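PDB 2I1S: plasmid pRiA4b Orf3-like domain-containing protein from Methanosarcina mazei, which is of unknown function but belongs to the family named after the ORF-3 protein of plasmid pRiA4b. Local coordinates for residues A43-E48 / W111-R116; F94-K99 / E118-R123; E152-L157 / D174-E179. One frame throughout, in Å; residues are numbered along the deposited sequence.

Contact 1 (A43-E48 / W111-R116); sequences AVMDWE and WQVKVR
The indole of Trp47 reaches from the loop after helix 34-44 onto strand 111-122, meeting Trp111 and Val113. One face is covered by Met45 CB of its own segment, 3.5 Å above the plane and over the ring centre. At the edge, close to the ring plane, comes Val113 CG2, which touches Trp47 CH2 at 3.8 Å. Trp111 CB meets the same corner obliquely, 3.9 Å from Trp47 CH2. Trp111 in turn receives Trp47 CZ2 over one face. The two indole planes are 25° apart, but the six-membered ring of Trp47 and the five-membered ring of Trp111 are displaced so far, with centroids 5.3 Å apart, that the pair is only a marginal aromatic contact.

Val113 sends CG2 to the indole because that methyl is anti to its carbonyl carbon, while CG1, anti to the backbone N (chi1 178°), turns to the terminal methyl of Met45, whose CE lies 4.4 Å from Val113 CG1. Only this methyl of Met45 reaches the strand, and loosely. The chain comes to this position through a Schellman motif: helix 34-44 ends, Asp46 adopts positive phi, and Asp46 N bonds back to Ala43 O at 3.2 Å.

The one polar atom of the Trp47 ring is satisfied elsewhere, NE1 bonding to Val140 O, and Tyr105 meets the ring from the adjoining strand. An alanine at Trp47 is likely to open a gap beside Val113 and Trp111 and to leave Val140 O without this donor. All four touching residues are buried and meet through carbon alone, so the chemistry here implies that shape and burial of apolar surface, not directional bonding, join the loop just after helix 34-44 to strand 111-122 at the centre of the chain.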
loop_
_atom_site.group_PDB
_atom_site.type_symbol
_atom_site.label_atom_id
_atom_site.label_comp_id
_atom_site.label_asym_id
_atom_site.label_seq_id
_atom_site.Cartn_x
_atom_site.Cartn_y
_atom_site.Cartn_z
ATOM N N ALA A 43 -5.749 -2.177 -3.921
ATOM C CA ALA A 43 -6.264 -3.539 -3.993
ATOM C C ALA A 43 -5.839 -4.382 -2.808
ATOM O O ALA A 43 -6.694 -4.982 -2.158
ATOM C CB ALA A 43 -5.842 -4.201 -5.295
ATOM N N VAL A 44 -4.541 -4.373 -2.488
ATOM C CA VAL A 44 -3.993 -5.204 -1.387
ATOM C C VAL A 44 -4.418 -4.737 -0.015
ATOM O O VAL A 44 -4.536 -5.567 0.911
ATOM C CB VAL A 44 -2.422 -5.453 -1.431
ATOM C CG1 VAL A 44 -2.052 -6.164 -2.657
ATOM C CG2 VAL A 44 -1.616 -4.150 -1.268
ATOM N N MET A 45 -4.691 -3.433 0.084
ATOM C CA MET A 45 -5.169 -2.782 1.315
ATOM C C MET A 45 -6.669 -2.700 1.441
ATOM O O MET A 45 -7.190 -2.166 2.429
ATOM C CB MET A 45 -4.576 -1.379 1.440
ATOM C CG MET A 45 -3.034 -1.370 1.692
ATOM S SD MET A 45 -2.325 -2.522 2.892
ATOM C CE MET A 45 -0.618 -2.246 2.486
ATOM N N ASP A 46 -7.386 -3.203 0.443
ATOM C CA ASP A 46 -8.844 -3.130 0.435
ATOM C C ASP A 46 -9.369 -1.683 0.682
ATOM O O ASP A 46 -10.358 -1.420 1.405
ATOM C CB ASP A 46 -9.399 -4.188 1.404
ATOM C CG ASP A 46 -10.892 -4.410 1.240
ATOM O OD1 ASP A 46 -11.465 -3.924 0.225
ATOM O OD2 ASP A 46 -11.483 -5.084 2.130
ATOM N N TRP A 47 -8.672 -0.733 0.059
ATOM C CA TRP A 47 -9.072 0.658 0.085
ATOM C C TRP A 47 -10.016 0.971 -1.095
ATOM O O TRP A 47 -10.206 0.155 -1.992
ATOM C CB TRP A 47 -7.827 1.555 0.111
ATOM C CG TRP A 47 -7.125 1.605 1.452
ATOM C CD1 TRP A 47 -7.685 1.382 2.691
ATOM C CD2 TRP A 47 -5.742 1.939 1.701
ATOM N NE1 TRP A 47 -6.742 1.535 3.672
ATOM C CE2 TRP A 47 -5.543 1.878 3.097
ATOM C CE3 TRP A 47 -4.656 2.285 0.878
ATOM C CZ2 TRP A 47 -4.295 2.133 3.693
ATOM C CZ3 TRP A 47 -3.398 2.532 1.482
ATOM C CH2 TRP A 47 -3.246 2.478 2.868
ATOM N N GLU A 48 -10.599 2.162 -1.096
ATOM C CA GLU A 48 -11.744 2.464 -1.960
ATOM C C GLU A 48 -11.455 3.587 -2.989
ATOM O O GLU A 48 -12.325 3.997 -3.758
ATOM C CB GLU A 48 -12.932 2.853 -1.073
ATOM C CG GLU A 48 -13.642 1.736 -0.358
ATOM C CD GLU A 48 -14.369 0.847 -1.303
ATOM O OE1 GLU A 48 -14.738 1.297 -2.401
ATOM O OE2 GLU A 48 -14.571 -0.326 -0.971
ATOM N N TRP A 111 -2.311 8.089 5.677
ATOM C CA TRP A 111 -1.796 6.725 5.596
ATOM C C TRP A 111 -0.556 6.723 4.754
ATOM O O TRP A 111 -0.542 7.296 3.652
ATOM C CB TRP A 111 -2.823 5.767 4.956
ATOM C CG TRP A 111 -4.177 5.720 5.662
ATOM C CD1 TRP A 111 -5.380 6.042 5.119
ATOM C CD2 TRP A 111 -4.442 5.299 7.018
ATOM N NE1 TRP A 111 -6.380 5.882 6.050
ATOM C CE2 TRP A 111 -5.840 5.414 7.219
ATOM C CE3 TRP A 111 -3.634 4.848 8.082
ATOM C CZ2 TRP A 111 -6.463 5.085 8.450
ATOM C CZ3 TRP A 111 -4.235 4.530 9.306
ATOM C CH2 TRP A 111 -5.653 4.636 9.477
ATOM N N GLN A 112 0.462 6.022 5.241
ATOM C CA GLN A 112 1.730 5.905 4.515
ATOM C C GLN A 112 2.115 4.479 4.346
ATOM O O GLN A 112 2.177 3.708 5.312
ATOM C CB GLN A 112 2.826 6.666 5.234
ATOM C CG GLN A 112 2.609 8.192 5.218
ATOM C CD GLN A 112 3.622 8.910 6.049
ATOM O OE1 GLN A 112 3.911 8.513 7.167
ATOM N NE2 GLN A 112 4.175 9.976 5.510
ATOM N N VAL A 113 2.376 4.116 3.106
ATOM C CA VAL A 113 2.812 2.783 2.788
ATOM C C VAL A 113 4.264 2.859 2.309
ATOM O O VAL A 113 4.553 3.626 1.401
ATOM C CB VAL A 113 1.929 2.163 1.703
ATOM C CG1 VAL A 113 2.451 0.735 1.337
ATOM C CG2 VAL A 113 0.448 2.170 2.134
ATOM N N LYS A 114 5.163 2.102 2.949
ATOM C CA LYS A 114 6.542 1.940 2.463
ATOM C C LYS A 114 6.536 0.932 1.344
ATOM O O LYS A 114 5.918 -0.149 1.442
ATOM C CB LYS A 114 7.488 1.436 3.548
ATOM C CG LYS A 114 7.879 2.391 4.632
ATOM C CD LYS A 114 8.763 1.606 5.662
ATOM C CE LYS A 114 9.794 2.489 6.433
ATOM N NZ LYS A 114 9.234 3.009 7.721
ATOM N N VAL A 115 7.197 1.274 0.259
ATOM C CA VAL A 115 7.264 0.349 -0.890
ATOM C C VAL A 115 8.743 0.021 -1.049
ATOM O O VAL A 115 9.579 0.911 -1.216
ATOM C CB VAL A 115 6.666 0.953 -2.204
ATOM C CG1 VAL A 115 6.692 -0.072 -3.320
ATOM C CG2 VAL A 115 5.235 1.506 -1.982
ATOM N N ARG A 116 9.072 -1.248 -0.914
ATOM C CA ARG A 116 10.442 -1.685 -1.031
ATOM C C ARG A 116 10.536 -2.765 -2.112
ATOM O O ARG A 116 9.847 -3.765 -2.041
ATOM C CB ARG A 116 10.936 -2.181 0.333
ATOM C CG ARG A 116 12.168 -3.069 0.274
ATOM C CD ARG A 116 13.456 -2.266 0.435
ATOM N NE ARG A 116 13.540 -1.635 1.756
ATOM C CZ ARG A 116 14.343 -2.042 2.743
ATOM N NH1 ARG A 116 15.161 -3.092 2.588
ATOM N NH2 ARG A 116 14.328 -1.381 3.896
#

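Contact 2 (F94-K99 / E118-R123); sequences FTLENK and EKILPR
Apolar contact between Leu96 and Ile120 is the main direct link here, and it is a light one. Leu96 CD2 stands 4.4 Å from Ile120 CG1, so branches rather than backbones meet. Ile120 directs its side chain at the loop from the strand. Leu96 starts out across the line between the segments; with CD1 anti to CA (chi2 170°) and lying farther off, the other methyl, CD2, is the one that nears the isoleucine.

Polar proximity comes second. The ammonium nitrogen Lys99 NZ comes to 4.4 Å from the backbone oxygen Glu118 O, too far for a hydrogen bond, and is at most a loose electrostatic approach. Glu118 leaves the strand away from the loop, and its OE2 forms a salt bridge with Arg25. Its acidic group is therefore paired outside this contact and does not bind the nearby lysine.

Bonds within the loop fix its shape. Thr95 to Asn98 form a type I beta turn, in which Asn98 N gives a weak bond to Thr95 O. Thr95 N bonds to Asn98 O in return, at 3.1 Å. Another weak bond, from Glu97 N to Thr95 OG1, bends to 124° at the hydrogen. These bonds, two of them weak, help to place Leu96 at position i+1 of the turn, from which its end can near the strand.

The turn bridges helix 90-93 and strand 100-105. Lys99 already pairs through its backbone with Leu117 of strand 111-122, while on that strand's other flank Glu118 and Lys119 form a classic beta bulge opposite His10 of strand 7-15.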
loop_
_atom_site.group_PDB
_atom_site.type_symbol
_atom_site.label_atom_id
_atom_site.label_comp_id
_atom_site.label_asym_id
_atom_site.label_seq_id
_atom_site.Cartn_x
_atom_site.Cartn_y
_atom_site.Cartn_z
ATOM N N PHE A 94 12.840 2.447 -9.683
ATOM C CA PHE A 94 13.269 1.328 -8.849
ATOM C C PHE A 94 14.439 0.583 -9.480
ATOM O O PHE A 94 14.380 0.137 -10.629
ATOM C CB PHE A 94 12.121 0.337 -8.591
ATOM C CG PHE A 94 11.051 0.847 -7.648
ATOM C CD1 PHE A 94 9.919 1.497 -8.146
ATOM C CD2 PHE A 94 11.146 0.614 -6.268
ATOM C CE1 PHE A 94 8.919 1.966 -7.284
ATOM C CE2 PHE A 94 10.161 1.060 -5.401
ATOM C CZ PHE A 94 9.030 1.742 -5.913
ATOM N N THR A 95 15.511 0.461 -8.712
ATOM C CA THR A 95 16.609 -0.419 -9.053
ATOM C C THR A 95 17.019 -1.081 -7.742
ATOM O O THR A 95 16.417 -0.815 -6.687
ATOM C CB THR A 95 17.807 0.356 -9.674
ATOM O OG1 THR A 95 18.717 0.772 -8.646
ATOM C CG2 THR A 95 17.320 1.585 -10.478
ATOM N N LEU A 96 18.035 -1.933 -7.803
ATOM C CA LEU A 96 18.543 -2.597 -6.615
ATOM C C LEU A 96 19.360 -1.665 -5.681
ATOM O O LEU A 96 19.422 -1.917 -4.480
ATOM C CB LEU A 96 19.310 -3.885 -6.986
ATOM C CG LEU A 96 18.601 -4.973 -7.821
ATOM C CD1 LEU A 96 19.600 -6.036 -8.295
ATOM C CD2 LEU A 96 17.410 -5.637 -7.093
ATOM N N GLU A 97 19.978 -0.598 -6.193
ATOM C CA GLU A 97 20.453 0.453 -5.269
ATOM C C GLU A 97 19.565 1.718 -5.207
ATOM O O GLU A 97 20.047 2.806 -4.873
ATOM C CB GLU A 97 21.938 0.820 -5.447
ATOM C CG GLU A 97 22.319 1.350 -6.805
ATOM C CD GLU A 97 22.933 0.284 -7.676
ATOM O OE1 GLU A 97 22.284 -0.767 -7.901
ATOM O OE2 GLU A 97 24.071 0.501 -8.137
ATOM N N ASN A 98 18.286 1.570 -5.535
ATOM C CA ASN A 98 17.290 2.608 -5.284
ATOM C C ASN A 98 15.954 1.910 -5.130
ATOM O O ASN A 98 15.115 1.937 -6.037
ATOM C CB ASN A 98 17.239 3.657 -6.411
ATOM C CG ASN A 98 16.521 4.937 -5.979
ATOM O OD1 ASN A 98 16.851 5.499 -4.937
ATOM N ND2 ASN A 98 15.531 5.393 -6.764
ATOM N N LYS A 99 15.762 1.283 -3.976
ATOM C CA LYS A 99 14.732 0.249 -3.825
ATOM C C LYS A 99 13.428 0.663 -3.135
ATOM O O LYS A 99 12.441 -0.096 -3.194
ATOM C CB LYS A 99 15.300 -1.043 -3.218
ATOM C CG LYS A 99 16.135 -0.899 -1.966
ATOM C CD LYS A 99 16.649 -2.262 -1.516
ATOM C CE LYS A 99 17.139 -3.117 -2.698
ATOM N NZ LYS A 99 17.505 -4.546 -2.328
ATOM N N GLU A 118 12.336 -5.840 -3.391
ATOM C CA GLU A 118 13.222 -6.877 -2.861
ATOM C C GLU A 118 13.947 -7.645 -3.958
ATOM O O GLU A 118 15.123 -7.965 -3.804
ATOM C CB GLU A 118 12.475 -7.842 -1.944
ATOM C CG GLU A 118 12.093 -7.234 -0.591
ATOM C CD GLU A 118 11.217 -8.153 0.262
ATOM O OE1 GLU A 118 10.437 -8.963 -0.310
ATOM O OE2 GLU A 118 11.306 -8.057 1.511
ATOM N N LYS A 119 13.239 -7.954 -5.051
ATOM C CA LYS A 119 13.795 -8.778 -6.146
ATOM C C LYS A 119 13.195 -8.373 -7.481
ATOM O O LYS A 119 12.000 -8.064 -7.568
ATOM C CB LYS A 119 13.466 -10.259 -5.943
ATOM C CG LYS A 119 14.036 -10.923 -4.703
ATOM C CD LYS A 119 12.985 -11.827 -4.025
ATOM C CE LYS A 119 12.632 -13.039 -4.890
ATOM N NZ LYS A 119 12.751 -14.341 -4.142
ATOM N N ILE A 120 14.036 -8.369 -8.506
ATOM C CA ILE A 120 13.621 -8.254 -9.900
ATOM C C ILE A 120 13.861 -9.636 -10.516
ATOM O O ILE A 120 14.995 -10.111 -10.517
ATOM C CB ILE A 120 14.472 -7.194 -10.664
ATOM C CG1 ILE A 120 14.257 -5.778 -10.093
ATOM C CG2 ILE A 120 14.167 -7.232 -12.173
ATOM C CD1 ILE A 120 14.959 -4.669 -10.888
ATOM N N LEU A 121 12.817 -10.295 -11.023
ATOM C CA LEU A 121 12.969 -11.646 -11.585
ATOM C C LEU A 121 12.204 -11.848 -12.903
ATOM O O LEU A 121 11.237 -11.125 -13.147
ATOM C CB LEU A 121 12.575 -12.690 -10.533
ATOM C CG LEU A 121 13.592 -12.873 -9.389
ATOM C CD1 LEU A 121 13.060 -13.871 -8.373
ATOM C CD2 LEU A 121 15.011 -13.253 -9.863
ATOM N N PRO A 122 12.650 -12.804 -13.779
ATOM C CA PRO A 122 11.864 -13.059 -14.995
ATOM C C PRO A 122 10.451 -13.492 -14.619
ATOM O O PRO A 122 10.273 -14.176 -13.614
ATOM C CB PRO A 122 12.620 -14.211 -15.702
ATOM C CG PRO A 122 13.993 -14.161 -15.176
ATOM C CD PRO A 122 13.857 -13.653 -13.733
ATOM N N ARG A 123 9.457 -13.065 -15.396
ATOM C CA ARG A 123 8.074 -13.449 -15.131
ATOM C C ARG A 123 7.855 -14.947 -15.356
ATOM O O ARG A 123 8.555 -15.586 -16.149
ATOM C CB ARG A 123 7.113 -12.634 -15.975
ATOM C CG ARG A 123 7.077 -12.985 -17.454
ATOM C CD ARG A 123 5.637 -12.879 -17.937
ATOM N NE ARG A 123 5.513 -11.944 -19.043
ATOM C CZ ARG A 123 4.361 -11.601 -19.604
ATOM N NH1 ARG A 123 4.357 -10.735 -20.621
ATOM N NH2 ARG A 123 3.220 -12.122 -19.155
#

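Contact 3 (E152-L157 / D174-E179); sequences EMLEVL and DDFDPE
A single methyl, Leu154 CD2 of helix 146-157, is shared by a proline and by the edge of a phenylalanine, both from an irregular loop: it lies 3.8 Å from Pro178 CB and 4.2 Å from Phe176 CE2. Pro178 CG is also near, 4.1 Å from Leu154 CD2, so the methyl sits beside the CB-CG flank of the pyrrolidine ring. Leu154 and Pro178 run antiparallel, side by side, and meet along their flanks rather than head on.

The phenyl group is used differently. Methyls of both leucines reach it at its edge and near its plane, with Leu157 CD1 4.4 Å from Phe176 CD2. No leucine of this helix segment is laid over a ring face. In Phe176, CG anti to the backbone N (chi1 -177°) carries the ring out from the loop toward the helix. On the helix, Leu154 and Leu157 are three residues apart and therefore project from neighbouring positions on one flank, enough to take up both loop residues.

An Asx turn spans Pro178 and probably helps to shape the loop there. Glu179 N donates to Asp177 OD1 at 3.0 Å with an angle of 156°, approaching from above the carboxylate plane, 52° out of it. Beyond it, Glu179 OE2 forms a salt bridge with Arg137, and Pro178 pairs through its backbone with Ala138. Tyr150, one turn earlier in the same helix than Leu154, adds to the apolar patch by touching both Phe176 and Pro178.

The arrangement is a loop folded back on a helix: after helix 165-172 the chain returns across helix 146-157, closing an alpha-helical appendage beside the main sheet through apolar side chains.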
loop_
_atom_site.group_PDB
_atom_site.type_symbol
_atom_site.label_atom_id
_atom_site.label_comp_id
_atom_site.label_asym_id
_atom_site.label_seq_id
_atom_site.Cartn_x
_atom_site.Cartn_y
_atom_site.Cartn_z
ATOM N N GLU A 152 -6.138 3.255 18.634
ATOM C CA GLU A 152 -7.091 3.525 19.721
ATOM C C GLU A 152 -8.299 2.582 19.671
ATOM O O GLU A 152 -8.659 1.994 20.679
ATOM C CB GLU A 152 -7.592 4.970 19.700
ATOM C CG GLU A 152 -6.582 6.015 20.127
ATOM C CD GLU A 152 -7.090 7.451 19.867
ATOM O OE1 GLU A 152 -8.298 7.600 19.506
ATOM O OE2 GLU A 152 -6.286 8.422 20.023
ATOM N N MET A 153 -8.934 2.445 18.510
ATOM C CA MET A 153 -9.969 1.419 18.312
ATOM C C MET A 153 -9.520 -0.006 18.740
ATOM O O MET A 153 -10.240 -0.670 19.457
ATOM C CB MET A 153 -10.433 1.415 16.864
ATOM C CG MET A 153 -11.379 2.599 16.549
ATOM S SD MET A 153 -12.244 2.604 14.973
ATOM C CE MET A 153 -10.958 2.336 13.830
ATOM N N LEU A 154 -8.331 -0.455 18.321
ATOM C CA LEU A 154 -7.826 -1.791 18.692
ATOM C C LEU A 154 -7.607 -1.963 20.178
ATOM O O LEU A 154 -7.775 -3.062 20.686
ATOM C CB LEU A 154 -6.538 -2.162 17.938
ATOM C CG LEU A 154 -6.615 -2.252 16.408
ATOM C CD1 LEU A 154 -5.329 -2.812 15.874
ATOM C CD2 LEU A 154 -7.820 -3.095 15.966
ATOM N N GLU A 155 -7.222 -0.878 20.858
ATOM C CA GLU A 155 -7.034 -0.859 22.316
ATOM C C GLU A 155 -8.377 -1.038 23.027
ATOM O O GLU A 155 -8.500 -1.887 23.924
ATOM C CB GLU A 155 -6.330 0.430 22.785
ATOM C CG GLU A 155 -4.840 0.455 22.540
ATOM C CD GLU A 155 -4.088 -0.647 23.307
ATOM O OE1 GLU A 155 -3.993 -0.586 24.561
ATOM O OE2 GLU A 155 -3.572 -1.576 22.650
ATOM N N VAL A 156 -9.359 -0.234 22.629
ATOM C CA VAL A 156 -10.768 -0.443 22.996
ATOM C C VAL A 156 -11.222 -1.899 22.822
ATOM O O VAL A 156 -11.863 -2.460 23.715
ATOM C CB VAL A 156 -11.729 0.490 22.191
ATOM C CG1 VAL A 156 -13.164 0.009 22.287
ATOM C CG2 VAL A 156 -11.623 1.937 22.660
ATOM N N LEU A 157 -10.874 -2.523 21.697
ATOM C CA LEU A 157 -11.361 -3.875 21.400
ATOM C C LEU A 157 -10.948 -4.929 22.442
ATOM O O LEU A 157 -11.665 -5.919 22.664
ATOM C CB LEU A 157 -10.995 -4.297 19.962
ATOM C CG LEU A 157 -11.951 -3.812 18.862
ATOM C CD1 LEU A 157 -11.593 -4.371 17.464
ATOM C CD2 LEU A 157 -13.436 -4.096 19.209
ATOM N N ASP A 174 -19.204 -6.207 13.122
ATOM C CA ASP A 174 -19.225 -7.439 13.921
ATOM C C ASP A 174 -18.079 -8.367 13.623
ATOM O O ASP A 174 -17.458 -8.897 14.536
ATOM C CB ASP A 174 -20.525 -8.226 13.672
ATOM C CG ASP A 174 -21.552 -7.990 14.738
ATOM O OD1 ASP A 174 -21.163 -7.492 15.825
ATOM O OD2 ASP A 174 -22.744 -8.298 14.489
ATOM N N ASP A 175 -17.855 -8.580 12.330
ATOM C CA ASP A 175 -16.954 -9.604 11.817
ATOM C C ASP A 175 -15.499 -9.154 11.728
ATOM O O ASP A 175 -14.635 -9.929 11.335
ATOM C CB ASP A 175 -17.442 -10.102 10.443
ATOM C CG ASP A 175 -17.934 -8.956 9.515
ATOM O OD1 ASP A 175 -17.843 -9.113 8.261
ATOM O OD2 ASP A 175 -18.435 -7.914 10.031
ATOM N N PHE A 176 -15.219 -7.911 12.101
ATOM C CA PHE A 176 -13.869 -7.406 11.958
ATOM C C PHE A 176 -12.888 -8.181 12.841
ATOM O O PHE A 176 -13.148 -8.426 14.017
ATOM C CB PHE A 176 -13.809 -5.888 12.205
ATOM C CG PHE A 176 -12.439 -5.298 12.004
ATOM C CD1 PHE A 176 -11.993 -4.961 10.715
ATOM C CD2 PHE A 176 -11.571 -5.112 13.105
ATOM C CE1 PHE A 176 -10.707 -4.442 10.516
ATOM C CE2 PHE A 176 -10.298 -4.585 12.918
ATOM C CZ PHE A 176 -9.870 -4.237 11.604
ATOM N N ASP A 177 -11.778 -8.590 12.234
ATOM C CA ASP A 177 -10.682 -9.338 12.897
ATOM C C ASP A 177 -9.371 -8.636 12.486
ATOM O O ASP A 177 -8.987 -8.694 11.315
ATOM C CB ASP A 177 -10.719 -10.810 12.459
ATOM C CG ASP A 177 -9.572 -11.645 13.017
ATOM O OD1 ASP A 177 -8.674 -11.142 13.735
ATOM O OD2 ASP A 177 -9.557 -12.847 12.708
ATOM N N PRO A 178 -8.741 -7.886 13.416
ATOM C CA PRO A 178 -7.487 -7.180 13.090
ATOM C C PRO A 178 -6.357 -8.060 12.528
ATOM O O PRO A 178 -5.488 -7.522 11.838
ATOM C CB PRO A 178 -7.071 -6.516 14.419
ATOM C CG PRO A 178 -7.926 -7.159 15.476
ATOM C CD PRO A 178 -9.186 -7.610 14.792
ATOM N N GLU A 179 -6.404 -9.377 12.774
ATOM C CA GLU A 179 -5.346 -10.306 12.331
ATOM C C GLU A 179 -5.682 -11.119 11.092
ATOM O O GLU A 179 -4.880 -11.966 10.661
ATOM C CB GLU A 179 -4.915 -11.300 13.456
ATOM C CG GLU A 179 -4.613 -10.648 14.804
ATOM C CD GLU A 179 -3.757 -9.403 14.663
ATOM O OE1 GLU A 179 -2.797 -9.409 13.838
ATOM O OE2 GLU A 179 -4.040 -8.418 15.382
#

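Contacts 1 and 2 share strand 111-122 of the large mixed sheet, contact 1 using its first half and contact 2 its second. Their centres lie 19 Å apart, yet they touch, through Arg116 on Lys99 and Val115 on Phe94, and their segments alternate along the chain. Contact 1 lies near the chain's centre, contact 2 at the surface. Contact 3 follows both in sequence and joins the helical C-terminal region to itself; its centre is 19 Å from contact 1 and 35 Å from contact 2, on the opposite side of the chain's centre. One strand thus links the buried centre to the surface, while contact 3 touches neither, its nearest atoms about 7 Å from contact 1.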